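Local coordinates for fatty acid-binding protein TM_1468 (Thermotoga maritima, PDB 1VPV) that binds long-chain fatty acids such as palmitate and may take part in lipid transport or fatty acid metabolism, at residues Ser21-Phe27 with Ser274-Ile280; Val247-Asn251 with Gly285-Phe291; Asp36-Tyr41 with Asp82-Arg86. All coordinates share one frame; numbering follows the deposited sequence.

Contact 1 of 3, residues Ser21-Phe27 with Ser274-Ile280; sequences STADVPF and SPMGKVI. With PLM (palmitic acid), chain D.
The turn after strand 15-20 meets the start of helix 278-284 here, where the two sheets of the DegV fold come together, and Asp24 fits against the loop at Met276 and Gly277. Gly277 holds the N-cap position of that helix, and its N donates to Asp24 OD1 at 2.8 Å. The bond is nearly straight (168°), but the N-H comes from above the carboxylate plane. Asp24 CG stands beside its own backbone N, anti to the carbonyl carbon (chi1 -60°), which turns the carboxylate to the glycine. A water probably donates to Asp24 OD1 and accepts from Ile280 N, so OD1 meets one backbone amide directly and a second through the water. Asp24 OD2 is 3.4 Å from Met276 CG and lies near Ile280 CG1, and Ser134 OG bonds to it. The carboxylate is thus buried yet held at both oxygens. Further along, Ser274 OG donates to Asp24 O from above the carbonyl plane, 2.5 Å away. Phe27 CE2 reaches Pro275 CG at 3.6 Å and closes that end. At the other end Thr22 CG2 packs on Val279 CG1 at 3.8 Å, and Thr22 O lies by Ile280 CG1. Selenomethionine Met276, Val279 and Ile280 also touch the palmitate chain; the closest approach is 3.5 Å, from Met276 CE to ligand atom CE. The arrangement belongs to the buried lipid site between the two halves of a DegV protein.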
loop_
_atom_site.group_PDB
_atom_site.type_symbol
_atom_site.label_atom_id
_atom_site.label_comp_id
_atom_site.label_asym_id
_atom_site.label_seq_id
_atom_site.Cartn_x
_atom_site.Cartn_y
_atom_site.Cartn_z
ATOM N N SER A 21 3.043 5.812 5.297
ATOM C CA SER A 21 4.212 5.189 4.668
ATOM C C SER A 21 3.955 3.750 4.182
ATOM O O SER A 21 4.639 3.262 3.285
ATOM C CB SER A 21 5.387 5.180 5.623
ATOM O OG SER A 21 5.045 4.458 6.778
ATOM N N THR A 22 2.966 3.090 4.776
ATOM C CA THR A 22 2.554 1.758 4.335
ATOM C C THR A 22 1.842 1.736 2.971
ATOM O O THR A 22 1.556 0.678 2.484
ATOM C CB THR A 22 1.613 1.064 5.357
ATOM O OG1 THR A 22 0.306 1.610 5.269
ATOM C CG2 THR A 22 2.117 1.258 6.744
ATOM N N ALA A 23 1.539 2.896 2.406
ATOM C CA ALA A 23 1.048 2.994 1.033
ATOM C C ALA A 23 2.105 2.716 -0.046
ATOM O O ALA A 23 1.738 2.476 -1.212
ATOM C CB ALA A 23 0.391 4.384 0.769
ATOM N N ASP A 24 3.393 2.775 0.330
ATOM C CA ASP A 24 4.496 2.504 -0.596
ATOM C C ASP A 24 4.267 3.271 -1.904
ATOM O O ASP A 24 4.321 2.703 -3.004
ATOM C CB ASP A 24 4.601 0.998 -0.886
ATOM C CG ASP A 24 4.850 0.161 0.361
ATOM O OD1 ASP A 24 5.432 0.688 1.338
ATOM O OD2 ASP A 24 4.489 -1.057 0.350
ATOM N N VAL A 25 3.986 4.561 -1.769
ATOM C CA VAL A 25 3.643 5.424 -2.893
ATOM C C VAL A 25 4.835 5.609 -3.833
ATOM O O VAL A 25 5.969 5.846 -3.364
ATOM C CB VAL A 25 3.093 6.824 -2.407
ATOM C CG1 VAL A 25 4.181 7.651 -1.723
ATOM C CG2 VAL A 25 2.457 7.600 -3.572
ATOM N N PRO A 26 4.608 5.496 -5.162
ATOM C CA PRO A 26 5.755 5.645 -6.092
ATOM C C PRO A 26 6.418 6.989 -5.914
ATOM O O PRO A 26 5.722 7.981 -5.684
ATOM C CB PRO A 26 5.116 5.502 -7.467
ATOM C CG PRO A 26 3.827 4.692 -7.192
ATOM C CD PRO A 26 3.354 5.218 -5.876
ATOM N N PHE A 27 7.742 7.051 -5.977
ATOM C CA PHE A 27 8.408 8.310 -5.596
ATOM C C PHE A 27 7.893 9.478 -6.417
ATOM O O PHE A 27 7.652 10.546 -5.862
ATOM C CB PHE A 27 9.952 8.188 -5.646
ATOM C CG PHE A 27 10.480 7.149 -4.697
ATOM C CD1 PHE A 27 10.305 7.303 -3.324
ATOM C CD2 PHE A 27 11.055 5.977 -5.165
ATOM C CE1 PHE A 27 10.725 6.309 -2.430
ATOM C CE2 PHE A 27 11.502 4.983 -4.274
ATOM C CZ PHE A 27 11.327 5.156 -2.910
ATOM N N SER A 274 7.016 0.252 -7.515
ATOM C CA SER A 274 7.309 0.930 -6.255
ATOM C C SER A 274 7.901 -0.011 -5.198
ATOM O O SER A 274 7.279 -1.017 -4.815
ATOM C CB SER A 274 6.031 1.535 -5.689
ATOM O OG SER A 274 6.300 2.338 -4.567
ATOM N N PRO A 275 9.083 0.321 -4.693
ATOM C CA PRO A 275 9.636 -0.519 -3.643
ATOM C C PRO A 275 8.809 -0.429 -2.349
ATOM O O PRO A 275 8.325 0.629 -1.998
ATOM C CB PRO A 275 11.028 0.061 -3.425
ATOM C CG PRO A 275 10.954 1.427 -3.916
ATOM C CD PRO A 275 9.958 1.448 -5.025
HETATM N N MSE A 276 8.645 -1.534 -1.654
HETATM C CA MSE A 276 7.903 -1.505 -0.394
HETATM C C MSE A 276 8.763 -0.859 0.695
HETATM O O MSE A 276 9.987 -1.124 0.805
HETATM C CB MSE A 276 7.487 -2.916 0.021
HETATM C CG MSE A 276 6.484 -3.540 -0.879
HETATM SE SE MSE A 276 6.439 -5.546 -0.860
HETATM C CE MSE A 276 4.437 -5.805 -0.642
ATOM N N GLY A 277 8.119 -0.003 1.484
ATOM C CA GLY A 277 8.810 0.743 2.549
ATOM C C GLY A 277 9.253 -0.125 3.725
ATOM O O GLY A 277 9.166 -1.352 3.686
ATOM N N LYS A 278 9.721 0.533 4.777
ATOM C CA LYS A 278 10.279 -0.166 5.949
ATOM C C LYS A 278 9.216 -0.974 6.711
ATOM O O LYS A 278 9.444 -2.110 7.109
ATOM C CB LYS A 278 10.981 0.821 6.916
ATOM C CG LYS A 278 11.933 1.815 6.265
ATOM C CD LYS A 278 12.767 2.525 7.337
ATOM C CE LYS A 278 13.716 3.566 6.748
ATOM N NZ LYS A 278 14.265 4.392 7.851
ATOM N N VAL A 279 8.054 -0.383 6.907
ATOM C CA VAL A 279 6.991 -1.053 7.658
ATOM C C VAL A 279 6.433 -2.261 6.893
ATOM O O VAL A 279 6.331 -3.361 7.430
ATOM C CB VAL A 279 5.889 -0.056 8.036
ATOM C CG1 VAL A 279 4.732 -0.754 8.691
ATOM C CG2 VAL A 279 6.460 0.985 8.999
ATOM N N ILE A 280 6.076 -2.081 5.642
ATOM C CA ILE A 280 5.557 -3.200 4.888
ATOM C C ILE A 280 6.608 -4.337 4.816
ATOM O O ILE A 280 6.306 -5.520 5.068
ATOM C CB ILE A 280 5.048 -2.732 3.519
ATOM C CG1 ILE A 280 3.761 -1.899 3.710
ATOM C CG2 ILE A 280 4.816 -3.901 2.593
ATOM C CD1 ILE A 280 2.528 -2.713 4.052
HETATM C C1 PLM D . 1.358 -0.463 12.350
HETATM O O1 PLM D . 0.363 0.213 12.745
HETATM O O2 PLM D . 2.274 -0.835 13.151
HETATM C C2 PLM D . 1.443 -0.797 10.878
HETATM C C3 PLM D . 1.033 -2.231 10.613
HETATM C C4 PLM D . 1.266 -2.578 9.149
HETATM C C5 PLM D . 0.917 -4.046 8.925
HETATM C C6 PLM D . 1.128 -4.473 7.495
HETATM C C7 PLM D . 0.718 -5.917 7.248
HETATM C C8 PLM D . 1.308 -6.440 5.943
HETATM C C9 PLM D . 0.580 -5.884 4.739
HETATM C CA PLM D . 1.211 -6.328 3.434
HETATM C CB PLM D . 0.365 -5.883 2.251
HETATM C CC PLM D . 1.138 -6.065 0.948
HETATM C CD PLM D . 0.267 -5.786 -0.294
HETATM C CE PLM D . 1.082 -5.750 -1.574
HETATM C CF PLM D . 0.214 -5.660 -2.820
HETATM C CG PLM D . -0.203 -4.222 -3.145
HETATM O O HOH W 1 6.089 0.636 4.091
#

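Contact 2 of 3, residues Val247-Asn251 with Gly285-Phe291; sequences VHADN and GPGTVGF. With PLM (palmitic acid), chain D.
Val247 has the most surface buried by this contact, and both its backbone polar atoms pair with Gly290. Val247 N donates to Gly290 O at 2.9 Å, and Gly290 N donates back to Val247 O at 3.0 Å. This is a hydrogen-bonded antiparallel pair. CG1 of Val247 is anti to the carbonyl carbon (chi1 -62°), which leaves Val247 CG2 beside Gly290 O at 3.5 Å. Val247 CG2 is also 3.8 Å from palmitate atom CE. A side chain at Gly290 would point to that face too and be crowded by the ligand. His248 and Val289 form the next, non-hydrogen-bonded pair. Strands 241-248 and 289-295 are neighbours in the six-stranded mixed sheet of the DegV fold, and helix 252-263 covers the face with Val289.

Ala249 continues the pairing beyond the strand end. Its N donates to Thr288 O, and its O accepts from Gly287 N. Ala249 CB sits 3.7 Å from the O of Gly285, which opens a type II beta turn running to Thr288. Asn251 grips that turn with its amide: ND2 donates to Gly287 O at 2.6 Å, close to the amide plane, while OD1 caps helix 252-263 at Gly254 N. With an alanine here, Gly287 O is likely to lose this donor and Gly254 N its side-chain cap. His248 ND1 accepts from Asn251 N at 2.8 Å, tying Asn251 back to the strand.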
loop_
_atom_site.group_PDB
_atom_site.type_symbol
_atom_site.label_atom_id
_atom_site.label_comp_id
_atom_site.label_asym_id
_atom_site.label_seq_id
_atom_site.Cartn_x
_atom_site.Cartn_y
_atom_site.Cartn_z
ATOM N N VAL A 247 4.771 -3.966 -6.735
ATOM C CA VAL A 247 5.526 -3.727 -5.503
ATOM C C VAL A 247 6.471 -4.853 -5.203
ATOM O O VAL A 247 6.260 -5.998 -5.599
ATOM C CB VAL A 247 4.636 -3.477 -4.255
ATOM C CG1 VAL A 247 3.791 -2.221 -4.449
ATOM C CG2 VAL A 247 3.776 -4.684 -3.979
ATOM N N HIS A 248 7.533 -4.507 -4.489
ATOM C CA HIS A 248 8.532 -5.472 -4.138
ATOM C C HIS A 248 9.323 -4.996 -2.929
ATOM O O HIS A 248 9.550 -3.814 -2.757
ATOM C CB HIS A 248 9.458 -5.679 -5.337
ATOM C CG HIS A 248 10.381 -4.527 -5.588
ATOM N ND1 HIS A 248 11.688 -4.507 -5.138
ATOM C CD2 HIS A 248 10.179 -3.345 -6.222
ATOM C CE1 HIS A 248 12.251 -3.366 -5.492
ATOM N NE2 HIS A 248 11.350 -2.638 -6.138
ATOM N N ALA A 249 9.740 -5.945 -2.109
ATOM C CA ALA A 249 10.677 -5.703 -1.032
ATOM C C ALA A 249 12.034 -6.186 -1.497
ATOM O O ALA A 249 12.404 -7.346 -1.304
ATOM C CB ALA A 249 10.236 -6.452 0.242
ATOM N N ASP A 250 12.754 -5.281 -2.140
ATOM C CA ASP A 250 14.083 -5.528 -2.690
ATOM C C ASP A 250 14.125 -6.742 -3.565
ATOM O O ASP A 250 14.953 -7.626 -3.363
ATOM C CB ASP A 250 15.066 -5.668 -1.553
ATOM C CG ASP A 250 16.527 -5.507 -1.992
ATOM O OD1 ASP A 250 16.842 -4.834 -3.008
ATOM O OD2 ASP A 250 17.367 -6.060 -1.265
ATOM N N ASN A 251 13.197 -6.805 -4.520
ATOM C CA ASN A 251 13.123 -7.912 -5.498
ATOM C C ASN A 251 12.577 -7.465 -6.847
ATOM O O ASN A 251 11.480 -7.860 -7.294
ATOM C CB ASN A 251 12.267 -9.039 -4.941
ATOM C CG ASN A 251 12.431 -10.331 -5.729
ATOM O OD1 ASN A 251 13.023 -10.352 -6.818
ATOM N ND2 ASN A 251 11.927 -11.412 -5.172
ATOM N N GLY A 285 8.677 -9.427 4.716
ATOM C CA GLY A 285 9.995 -10.025 4.561
ATOM C C GLY A 285 10.597 -9.715 3.191
ATOM O O GLY A 285 9.869 -9.557 2.202
ATOM N N PRO A 286 11.925 -9.640 3.118
ATOM C CA PRO A 286 12.573 -9.332 1.854
ATOM C C PRO A 286 12.305 -10.452 0.880
ATOM O O PRO A 286 12.095 -11.586 1.320
ATOM C CB PRO A 286 14.077 -9.299 2.202
ATOM C CG PRO A 286 14.155 -9.256 3.686
ATOM C CD PRO A 286 12.890 -9.854 4.209
ATOM N N GLY A 287 12.311 -10.121 -0.421
ATOM C CA GLY A 287 11.991 -11.068 -1.483
ATOM C C GLY A 287 10.563 -10.916 -1.994
ATOM O O GLY A 287 10.285 -11.268 -3.120
ATOM N N THR A 288 9.682 -10.341 -1.180
ATOM C CA THR A 288 8.255 -10.261 -1.483
ATOM C C THR A 288 7.933 -9.532 -2.809
ATOM O O THR A 288 8.589 -8.565 -3.170
ATOM C CB THR A 288 7.527 -9.584 -0.311
ATOM O OG1 THR A 288 7.683 -10.396 0.871
ATOM C CG2 THR A 288 6.004 -9.352 -0.610
ATOM N N VAL A 289 6.913 -10.018 -3.517
ATOM C CA VAL A 289 6.495 -9.466 -4.803
ATOM C C VAL A 289 4.959 -9.425 -4.883
ATOM O O VAL A 289 4.264 -10.381 -4.512
ATOM C CB VAL A 289 7.087 -10.315 -5.980
ATOM C CG1 VAL A 289 6.333 -10.106 -7.287
ATOM C CG2 VAL A 289 8.515 -9.976 -6.170
ATOM N N GLY A 290 4.415 -8.320 -5.361
ATOM C CA GLY A 290 2.977 -8.227 -5.444
ATOM C C GLY A 290 2.539 -7.157 -6.397
ATOM O O GLY A 290 3.383 -6.470 -7.010
ATOM N N PHE A 291 1.222 -7.002 -6.533
ATOM C CA PHE A 291 0.724 -5.817 -7.178
ATOM C C PHE A 291 -0.530 -5.258 -6.566
ATOM O O PHE A 291 -1.342 -5.996 -5.997
ATOM C CB PHE A 291 0.595 -5.987 -8.698
ATOM C CG PHE A 291 -0.037 -7.278 -9.174
ATOM C CD1 PHE A 291 -1.003 -7.951 -8.459
ATOM C CD2 PHE A 291 0.288 -7.757 -10.429
ATOM C CE1 PHE A 291 -1.555 -9.112 -8.958
ATOM C CE2 PHE A 291 -0.264 -8.925 -10.918
ATOM C CZ PHE A 291 -1.184 -9.593 -10.199
HETATM C C1 PLM D . 1.358 -0.463 12.350
HETATM O O1 PLM D . 0.363 0.213 12.745
HETATM O O2 PLM D . 2.274 -0.835 13.151
HETATM C C2 PLM D . 1.443 -0.797 10.878
HETATM C C3 PLM D . 1.033 -2.231 10.613
HETATM C C4 PLM D . 1.266 -2.578 9.149
HETATM C C5 PLM D . 0.917 -4.046 8.925
HETATM C C6 PLM D . 1.128 -4.473 7.495
HETATM C C7 PLM D . 0.718 -5.917 7.248
HETATM C C8 PLM D . 1.308 -6.440 5.943
HETATM C C9 PLM D . 0.580 -5.884 4.739
HETATM C CA PLM D . 1.211 -6.328 3.434
HETATM C CB PLM D . 0.365 -5.883 2.251
HETATM C CC PLM D . 1.138 -6.065 0.948
HETATM C CD PLM D . 0.267 -5.786 -0.294
HETATM C CE PLM D . 1.082 -5.750 -1.574
HETATM C CF PLM D . 0.214 -5.660 -2.820
HETATM C CG PLM D . -0.203 -4.222 -3.145
#

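Contact 3 of 3, residues Asp36-Tyr41 with Asp82-Arg86; sequences DSIPLY and DFKKR. With PLM (palmitic acid), chain D.
The ring of Phe83 carries Ile38 CD1 on one face, the guanidinium of Arg86 has Ile38 CA over one face, and the ring of Tyr41 has Pro39 O over one face, toward the rim, and Asp82 OD2 at its edge. Ile38 CD1 sits almost straight above the Phe83 ring, 3.8 Å from the centroid and 9° off the normal, a CH-pi contact. Ile38 CG2 also touches the ring, at CE1 and CZ. The extended isoleucine chain, with CG1 anti to the backbone N and CD1 anti again, carries CD1 out to the helix.

Arg86 lies across Ile38 and Ser37. Ser37 O lies over a guanidinium face, 3.0 Å from Arg86 NH1, at an angle too poor for a hydrogen bond. Pro39 CD comes within 3.2 Å of Arg86 NH2. Asp36 meets the guanidinium at its edge. Asp36 OD2 and Arg86 NH1 form a salt bridge of 3.0 Å, with the two planes turned 47° apart. Tyr90 OH is a second partner of that OD2, and Ser37 N binds Asp36 OD1, so both carboxylate oxygens have partners.

Tyr41 and Asp82 come from opposite directions. Tyr41 OH is modelled as donating to Asp82 OD2 at the ring edge, but 2.4 Å is too short to be trusted. A water donates to Pro39 O at 2.8 Å and weakly to Asp82 OD2. Leu40 CD2 approaches palmitate C2 at 3.4 Å. Residues 82-86 of helix 80-92 run nearly antiparallel to strand residues 36-38 (156°), in the alpha/beta half of the DegV fold that holds the fatty acid's carboxylate end.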
loop_
_atom_site.group_PDB
_atom_site.type_symbol
_atom_site.label_atom_id
_atom_site.label_comp_id
_atom_site.label_asym_id
_atom_site.label_seq_id
_atom_site.Cartn_x
_atom_site.Cartn_y
_atom_site.Cartn_z
ATOM N N ASP A 36 1.568 13.484 -0.149
ATOM C CA ASP A 36 2.577 13.419 0.876
ATOM C C ASP A 36 2.447 12.081 1.577
ATOM O O ASP A 36 1.371 11.465 1.570
ATOM C CB ASP A 36 2.308 14.540 1.875
ATOM C CG ASP A 36 3.525 14.913 2.723
ATOM O OD1 ASP A 36 4.614 14.309 2.567
ATOM O OD2 ASP A 36 3.357 15.829 3.565
ATOM N N SER A 37 3.540 11.658 2.204
ATOM C CA SER A 37 3.617 10.408 2.932
ATOM C C SER A 37 3.955 10.668 4.415
ATOM O O SER A 37 4.939 11.335 4.714
ATOM C CB SER A 37 4.696 9.515 2.297
ATOM O OG SER A 37 4.569 8.190 2.773
ATOM N N ILE A 38 3.130 10.167 5.337
ATOM C CA ILE A 38 3.426 10.324 6.764
ATOM C C ILE A 38 4.051 9.028 7.290
ATOM O O ILE A 38 3.488 7.973 7.108
ATOM C CB ILE A 38 2.196 10.743 7.622
ATOM C CG1 ILE A 38 2.588 10.831 9.089
ATOM C CG2 ILE A 38 1.002 9.790 7.442
ATOM C CD1 ILE A 38 1.500 11.441 9.962
ATOM N N PRO A 39 5.241 9.119 7.916
ATOM C CA PRO A 39 5.941 7.906 8.345
ATOM C C PRO A 39 5.285 7.164 9.514
ATOM O O PRO A 39 4.900 7.775 10.512
ATOM C CB PRO A 39 7.333 8.410 8.779
ATOM C CG PRO A 39 7.383 9.866 8.463
ATOM C CD PRO A 39 5.996 10.351 8.237
ATOM N N LEU A 40 5.180 5.850 9.384
ATOM C CA LEU A 40 5.048 5.019 10.560
ATOM C C LEU A 40 6.469 4.717 11.078
ATOM O O LEU A 40 7.469 5.160 10.496
ATOM C CB LEU A 40 4.286 3.727 10.239
ATOM C CG LEU A 40 2.768 3.805 10.250
ATOM C CD1 LEU A 40 2.246 4.601 9.038
ATOM C CD2 LEU A 40 2.163 2.420 10.279
ATOM N N TYR A 41 6.538 3.961 12.170
ATOM C CA TYR A 41 7.796 3.686 12.848
ATOM C C TYR A 41 8.148 2.203 12.911
ATOM O O TYR A 41 7.285 1.322 12.969
ATOM C CB TYR A 41 7.777 4.258 14.251
ATOM C CG TYR A 41 7.486 5.728 14.291
ATOM C CD1 TYR A 41 8.481 6.659 14.042
ATOM C CD2 TYR A 41 6.207 6.189 14.611
ATOM C CE1 TYR A 41 8.219 8.018 14.067
ATOM C CE2 TYR A 41 5.930 7.567 14.666
ATOM C CZ TYR A 41 6.942 8.470 14.387
ATOM O OH TYR A 41 6.669 9.821 14.430
ATOM N N ASP A 82 1.598 13.518 15.394
ATOM C CA ASP A 82 2.287 13.477 14.094
ATOM C C ASP A 82 1.312 13.889 12.994
ATOM O O ASP A 82 1.681 14.605 12.052
ATOM C CB ASP A 82 2.770 12.062 13.774
ATOM C CG ASP A 82 4.024 11.649 14.558
ATOM O OD1 ASP A 82 4.693 12.489 15.166
ATOM O OD2 ASP A 82 4.391 10.457 14.521
ATOM N N PHE A 83 0.076 13.406 13.102
ATOM C CA PHE A 83 -0.986 13.816 12.190
ATOM C C PHE A 83 -1.363 15.310 12.324
ATOM O O PHE A 83 -1.521 15.987 11.282
ATOM C CB PHE A 83 -2.234 12.932 12.327
ATOM C CG PHE A 83 -2.172 11.662 11.503
ATOM C CD1 PHE A 83 -2.353 11.705 10.137
ATOM C CD2 PHE A 83 -1.948 10.422 12.108
ATOM C CE1 PHE A 83 -2.259 10.533 9.357
ATOM C CE2 PHE A 83 -1.892 9.254 11.358
ATOM C CZ PHE A 83 -2.047 9.302 9.977
ATOM N N LYS A 84 -1.558 15.786 13.567
ATOM C CA LYS A 84 -1.876 17.194 13.830
ATOM C C LYS A 84 -0.851 18.107 13.171
ATOM O O LYS A 84 -1.208 19.067 12.505
ATOM C CB LYS A 84 -1.852 17.526 15.332
ATOM C CG LYS A 84 -3.176 17.555 16.039
ATOM C CD LYS A 84 -3.055 18.208 17.428
ATOM C CE LYS A 84 -2.802 19.740 17.363
ATOM N NZ LYS A 84 -2.934 20.448 18.690
ATOM N N LYS A 85 0.424 17.814 13.383
ATOM C CA LYS A 85 1.486 18.678 12.860
ATOM C C LYS A 85 1.427 18.783 11.338
ATOM O O LYS A 85 1.466 19.886 10.806
ATOM C CB LYS A 85 2.872 18.246 13.364
ATOM C CG LYS A 85 3.057 18.524 14.871
ATOM C CD LYS A 85 4.460 18.209 15.400
ATOM N N ARG A 86 1.304 17.661 10.648
ATOM C CA ARG A 86 1.109 17.679 9.196
ATOM C C ARG A 86 -0.124 18.498 8.778
ATOM O O ARG A 86 -0.022 19.346 7.872
ATOM C CB ARG A 86 0.991 16.265 8.602
ATOM C CG ARG A 86 2.198 15.371 8.797
ATOM C CD ARG A 86 2.978 15.122 7.515
ATOM N NE ARG A 86 4.245 14.418 7.786
ATOM C CZ ARG A 86 5.112 14.028 6.857
ATOM N NH1 ARG A 86 4.875 14.246 5.578
ATOM N NH2 ARG A 86 6.218 13.399 7.209
HETATM C C1 PLM D . 1.358 -0.463 12.350
HETATM O O1 PLM D . 0.363 0.213 12.745
HETATM O O2 PLM D . 2.274 -0.835 13.151
HETATM C C2 PLM D . 1.443 -0.797 10.878
HETATM C C3 PLM D . 1.033 -2.231 10.613
HETATM C C4 PLM D . 1.266 -2.578 9.149
HETATM C C5 PLM D . 0.917 -4.046 8.925
HETATM C C6 PLM D . 1.128 -4.473 7.495
HETATM C C7 PLM D . 0.718 -5.917 7.248
HETATM C C8 PLM D . 1.308 -6.440 5.943
HETATM C C9 PLM D . 0.580 -5.884 4.739
HETATM C CA PLM D . 1.211 -6.328 3.434
HETATM C CB PLM D . 0.365 -5.883 2.251
HETATM C CC PLM D . 1.138 -6.065 0.948
HETATM C CD PLM D . 0.267 -5.786 -0.294
HETATM C CE PLM D . 1.082 -5.750 -1.574
HETATM C CF PLM D . 0.214 -5.660 -2.820
HETATM C CG PLM D . -0.203 -4.222 -3.145
HETATM O O HOH W 2 5.110 10.396 11.587
#

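All three contacts touch the same palmitate, at different places along it. Contact 3 meets the carboxylate end, near Thr75 and Ser108, which hydrogen-bond to the ligand. Contact 1 lines the chain from C4 onward, and contact 2 reaches its methyl end, with Phe291 O 3.5 Å from ligand atom CG. Contacts 1 and 2 have centres about 10 Å apart and share a sheet: Met276 N lies 2.7 Å from His248 O, a probable hydrogen bond. Contacts 1 and 3 join where Ser21 OG approaches Leu40 N at 3.0 Å, also a probable hydrogen bond. Contacts 2 and 3 do not touch; their nearest atoms are about 13 Å apart, and contact 1 bridges them.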